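Local coordinates for protein cysteine desulfurase (Fervidobacterium islandicum, PDB 6A6E) that probably removes sulfur from L-cysteine with pyridoxal-5'-phosphate as cofactor, giving alanine and a protein-bound persulfide for the SUF iron-sulfur cluster pathway, at residues Met5-Val9 with Glu317-Tyr321; Val215-Lys219 with Phe308-Glu312. All coordinates share one frame; numbering follows the deposited sequence.

Interaction 1: residues Met5-Val9 with Glu317-Tyr321; sequences MRSTV and ELSNY
S7 and E317 make the nearest backbone approach, 8.0 Å between their CA atoms, where the irregular N-terminal segment M5-V9 passes helix 308-327; the gap is bridged by side chains, with a backbone N-H and a water joining in. E317, its CG between the backbone N and the carbonyl carbon (chi1 90°), runs out extended, which carries the carboxylate to the segment. S7 OG donates to the syn lone pair of E317 OE2 at 2.8 Å. The other oxygen, OE1, takes the backbone N-H of T8, although the exact place of OE1 is less sure. Water 1 donates to R6 O at 3.0 Å and, more weakly, to E317 OE2. V9 CG2 lies against the carboxylate, 3.9 Å from E317 OE2. One helical turn beyond E317, Y321 OH accepts from R6 NH2 at 2.9 Å, with an N-H...O angle of 143° and the hydroxyl 21° out of the guanidinium plane. Guanidinium and phenol ring stand almost perpendicular. Both also engage D411 of helix 407-423, R6 NH1 by a salt bridge and Y321 OH by a hydrogen bond. In this polar surface contact S7 OG, H314 ND1 and, weakly, water 1 converge on E317 OE2, which probably holds the carboxylate in place, and D411 is likely to offset the R6 charge.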
ATOM      1  N   MET A   5      35.108   8.746 -15.094  1.00 85.80           N
ATOM      2  CA  MET A   5      34.281   8.924 -13.897  1.00 78.49           C
ATOM      3  C   MET A   5      34.833   8.240 -12.637  1.00 70.43           C
ATOM      4  O   MET A   5      34.283   8.415 -11.539  1.00 77.59           O
ATOM      5  CB  MET A   5      32.855   8.466 -14.195  1.00 74.64           C
ATOM      6  CG  MET A   5      32.074   9.520 -14.951  1.00 74.12           C
ATOM      7  SD  MET A   5      30.957   8.812 -16.165  1.00 74.51           S
ATOM      8  CE  MET A   5      29.764  10.156 -16.353  1.00 77.10           C
ATOM      9  N   ARG A   6      35.920   7.494 -12.808  1.00 56.20           N
ATOM     10  CA  ARG A   6      36.681   6.874 -11.726  1.00 54.93           C
ATOM     11  C   ARG A   6      36.019   5.597 -11.173  1.00 56.08           C
ATOM     12  O   ARG A   6      36.038   5.347  -9.970  1.00 50.79           O
ATOM     13  CB  ARG A   6      37.006   7.890 -10.623  1.00 53.55           C
ATOM     14  CG  ARG A   6      37.671   9.161 -11.146  1.00 54.20           C
ATOM     15  CD  ARG A   6      37.404  10.393 -10.277  1.00 53.47           C
ATOM     16  NE  ARG A   6      37.992  10.230  -8.949  1.00 51.19           N
ATOM     17  CZ  ARG A   6      37.790  11.043  -7.922  1.00 49.43           C
ATOM     18  NH1 ARG A   6      36.989  12.110  -8.036  1.00 50.80           N
ATOM     19  NH2 ARG A   6      38.363  10.758  -6.761  1.00 50.63           N
ATOM     20  N   SER A   7      35.477   4.780 -12.081  1.00 57.30           N
ATOM     21  CA  SER A   7      34.868   3.478 -11.738  1.00 53.98           C
ATOM     22  C   SER A   7      35.773   2.294 -12.148  1.00 51.52           C
ATOM     23  O   SER A   7      36.251   2.218 -13.280  1.00 44.48           O
ATOM     24  CB  SER A   7      33.507   3.344 -12.445  1.00 49.69           C
ATOM     25  OG  SER A   7      32.661   2.431 -11.779  1.00 50.55           O
ATOM     26  N   THR A   8      35.980   1.354 -11.245  1.00 49.02           N
ATOM     27  CA  THR A   8      36.611   0.089 -11.610  1.00 49.35           C
ATOM     28  C   THR A   8      35.563  -0.897 -12.236  1.00 48.39           C
ATOM     29  O   THR A   8      35.906  -1.978 -12.684  1.00 48.52           O
ATOM     30  CB  THR A   8      37.322  -0.524 -10.361  1.00 52.39           C
ATOM     31  OG1 THR A   8      38.286  -1.482 -10.791  1.00 68.94           O
ATOM     32  CG2 THR A   8      36.379  -1.226  -9.388  1.00 49.86           C
ATOM     33  N   VAL A   9      34.285  -0.502 -12.269  1.00 46.83           N
ATOM     34  CA  VAL A   9      33.175  -1.424 -12.530  1.00 39.51           C
ATOM     35  C   VAL A   9      32.533  -1.144 -13.873  1.00 36.86           C
ATOM     36  O   VAL A   9      32.248  -2.075 -14.595  1.00 33.61           O
ATOM     37  CB  VAL A   9      32.088  -1.283 -11.430  1.00 39.26           C
ATOM     38  CG1 VAL A   9      30.834  -2.088 -11.770  1.00 35.79           C
ATOM     39  CG2 VAL A   9      32.654  -1.679 -10.062  1.00 39.67           C
ATOM     40  N   GLU A 317      32.496   0.232  -3.988  1.00 28.84           N
ATOM     41  CA  GLU A 317      33.645   1.123  -4.191  1.00 33.66           C
ATOM     42  C   GLU A 317      33.278   2.558  -3.785  1.00 32.79           C
ATOM     43  O   GLU A 317      34.094   3.284  -3.216  1.00 27.55           O
ATOM     44  CB  GLU A 317      34.210   1.027  -5.631  1.00 35.78           C
ATOM     45  CG  GLU A 317      33.598   1.983  -6.643  1.00 48.20           C
ATOM     46  CD  GLU A 317      33.925   1.636  -8.113  1.00 56.70           C
ATOM     47  OE1 GLU A 317      34.993   0.964  -8.305  1.00 48.07           O
ATOM     48  OE2 GLU A 317      33.105   2.046  -9.037  1.00 53.50           O
ATOM     49  N   LEU A 318      32.036   2.975  -4.029  1.00 29.86           N
ATOM     50  CA  LEU A 318      31.621   4.278  -3.557  1.00 28.91           C
ATOM     51  C   LEU A 318      31.669   4.349  -2.053  1.00 28.21           C
ATOM     52  O   LEU A 318      32.085   5.348  -1.525  1.00 29.49           O
ATOM     53  CB  LEU A 318      30.200   4.610  -3.987  1.00 30.28           C
ATOM     54  CG  LEU A 318      29.990   4.929  -5.430  1.00 29.94           C
ATOM     55  CD1 LEU A 318      28.489   5.063  -5.657  1.00 31.40           C
ATOM     56  CD2 LEU A 318      30.724   6.220  -5.762  1.00 28.91           C
ATOM     57  N   SER A 319      31.213   3.292  -1.392  1.00 27.91           N
ATOM     58  CA  SER A 319      31.189   3.229   0.061  1.00 28.94           C
ATOM     59  C   SER A 319      32.564   3.331   0.680  1.00 29.07           C
ATOM     60  O   SER A 319      32.731   4.024   1.707  1.00 27.39           O
ATOM     61  CB  SER A 319      30.563   1.930   0.589  1.00 28.63           C
ATOM     62  OG  SER A 319      29.255   1.747   0.107  1.00 33.48           O
ATOM     63  N   ASN A 320      33.519   2.577   0.130  1.00 27.51           N
ATOM     64  CA  ASN A 320      34.898   2.622   0.604  1.00 28.63           C
ATOM     65  C   ASN A 320      35.477   4.007   0.442  1.00 25.44           C
ATOM     66  O   ASN A 320      36.036   4.518   1.364  1.00 25.58           O
ATOM     67  CB  ASN A 320      35.762   1.615  -0.109  1.00 30.32           C
ATOM     68  CG  ASN A 320      35.316   0.197   0.170  1.00 34.14           C
ATOM     69  OD1 ASN A 320      34.660  -0.075   1.159  1.00 44.73           O
ATOM     70  ND2 ASN A 320      35.657  -0.705  -0.700  1.00 34.89           N
ATOM     71  N   TYR A 321      35.325   4.613  -0.718  1.00 26.47           N
ATOM     72  CA  TYR A 321      35.735   6.006  -0.937  1.00 29.03           C
ATOM     73  C   TYR A 321      35.050   7.039   0.012  1.00 31.13           C
ATOM     74  O   TYR A 321      35.684   7.936   0.547  1.00 27.57           O
ATOM     75  CB  TYR A 321      35.479   6.368  -2.367  1.00 28.14           C
ATOM     76  CG  TYR A 321      36.092   7.692  -2.794  1.00 31.34           C
ATOM     77  CD1 TYR A 321      37.485   7.814  -3.106  1.00 31.64           C
ATOM     78  CD2 TYR A 321      35.290   8.798  -2.974  1.00 29.40           C
ATOM     79  CE1 TYR A 321      38.002   9.032  -3.515  1.00 32.30           C
ATOM     80  CE2 TYR A 321      35.789  10.022  -3.357  1.00 30.76           C
ATOM     81  CZ  TYR A 321      37.143  10.140  -3.650  1.00 32.95           C
ATOM     82  OH  TYR A 321      37.547  11.384  -4.086  1.00 31.08           O
TER
HETATM   83  O   HOH W   1      33.404   4.907  -8.583  1.00 46.13           O

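Interaction 2: residues Val215-Lys219 with Phe308-Glu312; sequences VPHKK and FEKVE
In the PLP-dependent fold type I architecture of class-V aminotransferase relatives, the loop V215-K219, which follows strand 206-210 of the seven-stranded cofactor-binding sheet, meets the first turn of helix 308-327. F308 and E312, one turn apart, carry the contact. The F308 ring is directed at the loop by CG anti to the backbone N (chi1 -167°). Its edge meets backbone: F308 CE1 lies 3.5 Å from P216 O and F308 CE2 3.7 Å from K218 C. Outside the loop, F89 packs edge-to-face with this ring, and P216 O accepts a hydrogen bond from Y402. E312 runs past the H217 carbonyl, E312 CB 3.2 Å from H217 O, and its CA makes a CH...O contact with the same oxygen. K218 runs obliquely past the E312 carboxylate, but its NZ forms a salt bridge with E192. A lysine in place of E312 would probably leave the K219 N-H without its acceptor and set a like charge beside K218. H217 ties the loop to the cofactor pocket through NE2 and Q185, while water 2 joins its ND1 to E312 O. K219 N donates to E312 OE1 at 3.0 Å, almost straight (N-H...O 178°), approaching from above the carboxylate plane, 48° out of it.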
ATOM      1  N   VAL A 215      18.881  -5.180   0.747  1.00 18.62           N
ATOM      2  CA  VAL A 215      18.438  -5.789  -0.531  1.00 17.93           C
ATOM      3  C   VAL A 215      18.732  -4.921  -1.742  1.00 18.60           C
ATOM      4  O   VAL A 215      19.039  -5.436  -2.811  1.00 20.36           O
ATOM      5  CB  VAL A 215      16.935  -6.201  -0.442  1.00 17.83           C
ATOM      6  CG1 VAL A 215      16.292  -6.414  -1.834  1.00 18.73           C
ATOM      7  CG2 VAL A 215      16.793  -7.421   0.460  1.00 17.95           C
ATOM      8  N   PRO A 216      18.655  -3.593  -1.605  1.00 19.30           N
ATOM      9  CA  PRO A 216      18.909  -2.750  -2.771  1.00 20.26           C
ATOM     10  C   PRO A 216      20.315  -2.804  -3.384  1.00 20.08           C
ATOM     11  O   PRO A 216      20.488  -2.421  -4.538  1.00 19.32           O
ATOM     12  CB  PRO A 216      18.711  -1.336  -2.214  1.00 21.30           C
ATOM     13  CG  PRO A 216      17.736  -1.501  -1.088  1.00 21.19           C
ATOM     14  CD  PRO A 216      18.163  -2.797  -0.462  1.00 20.66           C
ATOM     15  N   HIS A 217      21.314  -3.178  -2.620  1.00 20.01           N
ATOM     16  CA  HIS A 217      22.688  -3.080  -3.155  1.00 24.17           C
ATOM     17  C   HIS A 217      23.501  -4.347  -2.958  1.00 25.54           C
ATOM     18  O   HIS A 217      24.658  -4.393  -3.399  1.00 25.47           O
ATOM     19  CB  HIS A 217      23.465  -1.930  -2.507  1.00 26.09           C
ATOM     20  CG  HIS A 217      23.771  -2.195  -1.089  1.00 25.14           C
ATOM     21  ND1 HIS A 217      24.934  -2.824  -0.693  1.00 25.30           N
ATOM     22  CD2 HIS A 217      23.070  -1.935   0.040  1.00 25.81           C
ATOM     23  CE1 HIS A 217      24.917  -2.987   0.623  1.00 25.81           C
ATOM     24  NE2 HIS A 217      23.800  -2.453   1.099  1.00 25.77           N
ATOM     25  N   LYS A 218      22.917  -5.369  -2.351  1.00 22.63           N
ATOM     26  CA  LYS A 218      23.664  -6.575  -2.189  1.00 24.45           C
ATOM     27  C   LYS A 218      22.833  -7.795  -2.482  1.00 23.95           C
ATOM     28  O   LYS A 218      21.667  -7.907  -2.045  1.00 20.80           O
ATOM     29  CB  LYS A 218      24.201  -6.640  -0.781  1.00 26.08           C
ATOM     30  CG  LYS A 218      25.010  -7.889  -0.546  1.00 31.12           C
ATOM     31  CD  LYS A 218      25.604  -7.927   0.826  1.00 30.05           C
ATOM     32  CE  LYS A 218      26.858  -8.715   0.729  1.00 34.54           C
ATOM     33  NZ  LYS A 218      27.254  -8.942   2.129  1.00 37.22           N
ATOM     34  N   LYS A 219      23.454  -8.735  -3.195  1.00 24.96           N
ATOM     35  CA  LYS A 219      22.838  -9.999  -3.478  1.00 26.20           C
ATOM     36  C   LYS A 219      22.320 -10.737  -2.236  1.00 26.13           C
ATOM     37  O   LYS A 219      23.027 -10.912  -1.235  1.00 21.74           O
ATOM     38  CB  LYS A 219      23.754 -10.913  -4.278  1.00 32.51           C
ATOM     39  CG  LYS A 219      22.962 -12.022  -4.922  1.00 39.84           C
ATOM     40  CD  LYS A 219      23.819 -13.120  -5.512  1.00 51.53           C
ATOM     41  CE  LYS A 219      22.950 -14.338  -5.837  1.00 60.64           C
ATOM     42  NZ  LYS A 219      23.584 -15.117  -6.944  1.00 66.59           N
ATOM     43  N   PHE A 308      23.559  -6.991 -11.663  1.00 27.91           N
ATOM     44  CA  PHE A 308      23.376  -6.609 -10.287  1.00 29.82           C
ATOM     45  C   PHE A 308      24.666  -6.786  -9.486  1.00 31.12           C
ATOM     46  O   PHE A 308      24.875  -6.082  -8.495  1.00 27.77           O
ATOM     47  CB  PHE A 308      22.233  -7.383  -9.661  1.00 35.34           C
ATOM     48  CG  PHE A 308      21.771  -6.810  -8.316  1.00 29.53           C
ATOM     49  CD1 PHE A 308      21.300  -5.507  -8.229  1.00 28.26           C
ATOM     50  CD2 PHE A 308      21.932  -7.540  -7.163  1.00 26.89           C
ATOM     51  CE1 PHE A 308      20.937  -4.953  -6.981  1.00 28.05           C
ATOM     52  CE2 PHE A 308      21.585  -7.005  -5.920  1.00 30.28           C
ATOM     53  CZ  PHE A 308      21.074  -5.713  -5.830  1.00 26.95           C
ATOM     54  N   GLU A 309      25.539  -7.702  -9.915  1.00 28.31           N
ATOM     55  CA  GLU A 309      26.906  -7.799  -9.362  1.00 32.45           C
ATOM     56  C   GLU A 309      27.721  -6.520  -9.613  1.00 27.44           C
ATOM     57  O   GLU A 309      28.421  -6.071  -8.751  1.00 28.10           O
ATOM     58  CB  GLU A 309      27.696  -9.069  -9.844  1.00 40.95           C
ATOM     59  CG  GLU A 309      29.028  -9.313  -9.099  1.00 54.10           C
ATOM     60  CD  GLU A 309      28.887  -9.475  -7.561  1.00 69.65           C
ATOM     61  OE1 GLU A 309      27.852 -10.048  -7.107  1.00 78.69           O
ATOM     62  OE2 GLU A 309      29.799  -9.034  -6.795  1.00 68.93           O
ATOM     63  N   LYS A 310      27.599  -5.921 -10.773  1.00 26.65           N
ATOM     64  CA  LYS A 310      28.184  -4.648 -10.967  1.00 28.93           C
ATOM     65  C   LYS A 310      27.565  -3.575 -10.051  1.00 31.66           C
ATOM     66  O   LYS A 310      28.279  -2.710  -9.547  1.00 28.61           O
ATOM     67  CB  LYS A 310      28.077  -4.244 -12.414  1.00 34.44           C
ATOM     68  CG  LYS A 310      28.920  -5.113 -13.356  1.00 35.99           C
ATOM     69  CD  LYS A 310      28.618  -4.736 -14.794  1.00 41.24           C
ATOM     70  CE  LYS A 310      29.642  -5.230 -15.785  1.00 45.37           C
ATOM     71  NZ  LYS A 310      29.547  -4.396 -17.028  1.00 49.50           N
ATOM     72  N   VAL A 311      26.241  -3.629  -9.812  1.00 27.97           N
ATOM     73  CA  VAL A 311      25.594  -2.633  -8.960  1.00 22.90           C
ATOM     74  C   VAL A 311      26.230  -2.721  -7.588  1.00 21.86           C
ATOM     75  O   VAL A 311      26.621  -1.718  -7.023  1.00 21.00           O
ATOM     76  CB  VAL A 311      24.037  -2.835  -8.909  1.00 23.29           C
ATOM     77  CG1 VAL A 311      23.401  -1.966  -7.826  1.00 24.21           C
ATOM     78  CG2 VAL A 311      23.425  -2.519 -10.275  1.00 21.02           C
ATOM     79  N   GLU A 312      26.364  -3.943  -7.086  1.00 21.47           N
ATOM     80  CA  GLU A 312      26.890  -4.200  -5.819  1.00 22.35           C
ATOM     81  C   GLU A 312      28.332  -3.752  -5.668  1.00 28.77           C
ATOM     82  O   GLU A 312      28.658  -3.080  -4.668  1.00 27.26           O
ATOM     83  CB  GLU A 312      26.726  -5.669  -5.484  1.00 24.33           C
ATOM     84  CG  GLU A 312      27.369  -6.076  -4.187  1.00 26.05           C
ATOM     85  CD  GLU A 312      27.184  -7.548  -3.833  1.00 30.82           C
ATOM     86  OE1 GLU A 312      26.217  -8.268  -4.262  1.00 27.89           O
ATOM     87  OE2 GLU A 312      28.006  -7.991  -3.014  1.00 36.21           O
TER
HETATM   88  O   HOH W   2      27.591  -2.970  -2.073  1.00 35.82           O

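From the N terminus, the chain passes through M5-V9 before helix 12-20, lays down five strands of the seven-stranded sheet, the last of them 206-210, and reaches V215-K219. The remaining strands, 229-233 and 244-248, follow before helix 290-306 leads into helix 308-327, whose first turn closes interaction 2 across an 88-residue loop. Less than two turns later, E317-Y321 closes interaction 1 around 307 intervening residues, so interaction 2 is nested within it. Their centres lie about 14 Å apart, and they touch where V9 CG1 packs 3.4 Å from K310 O. Helix 308-327 thus receives the N-terminal segment at the surface and, deeper in, a loop of the cofactor-binding part.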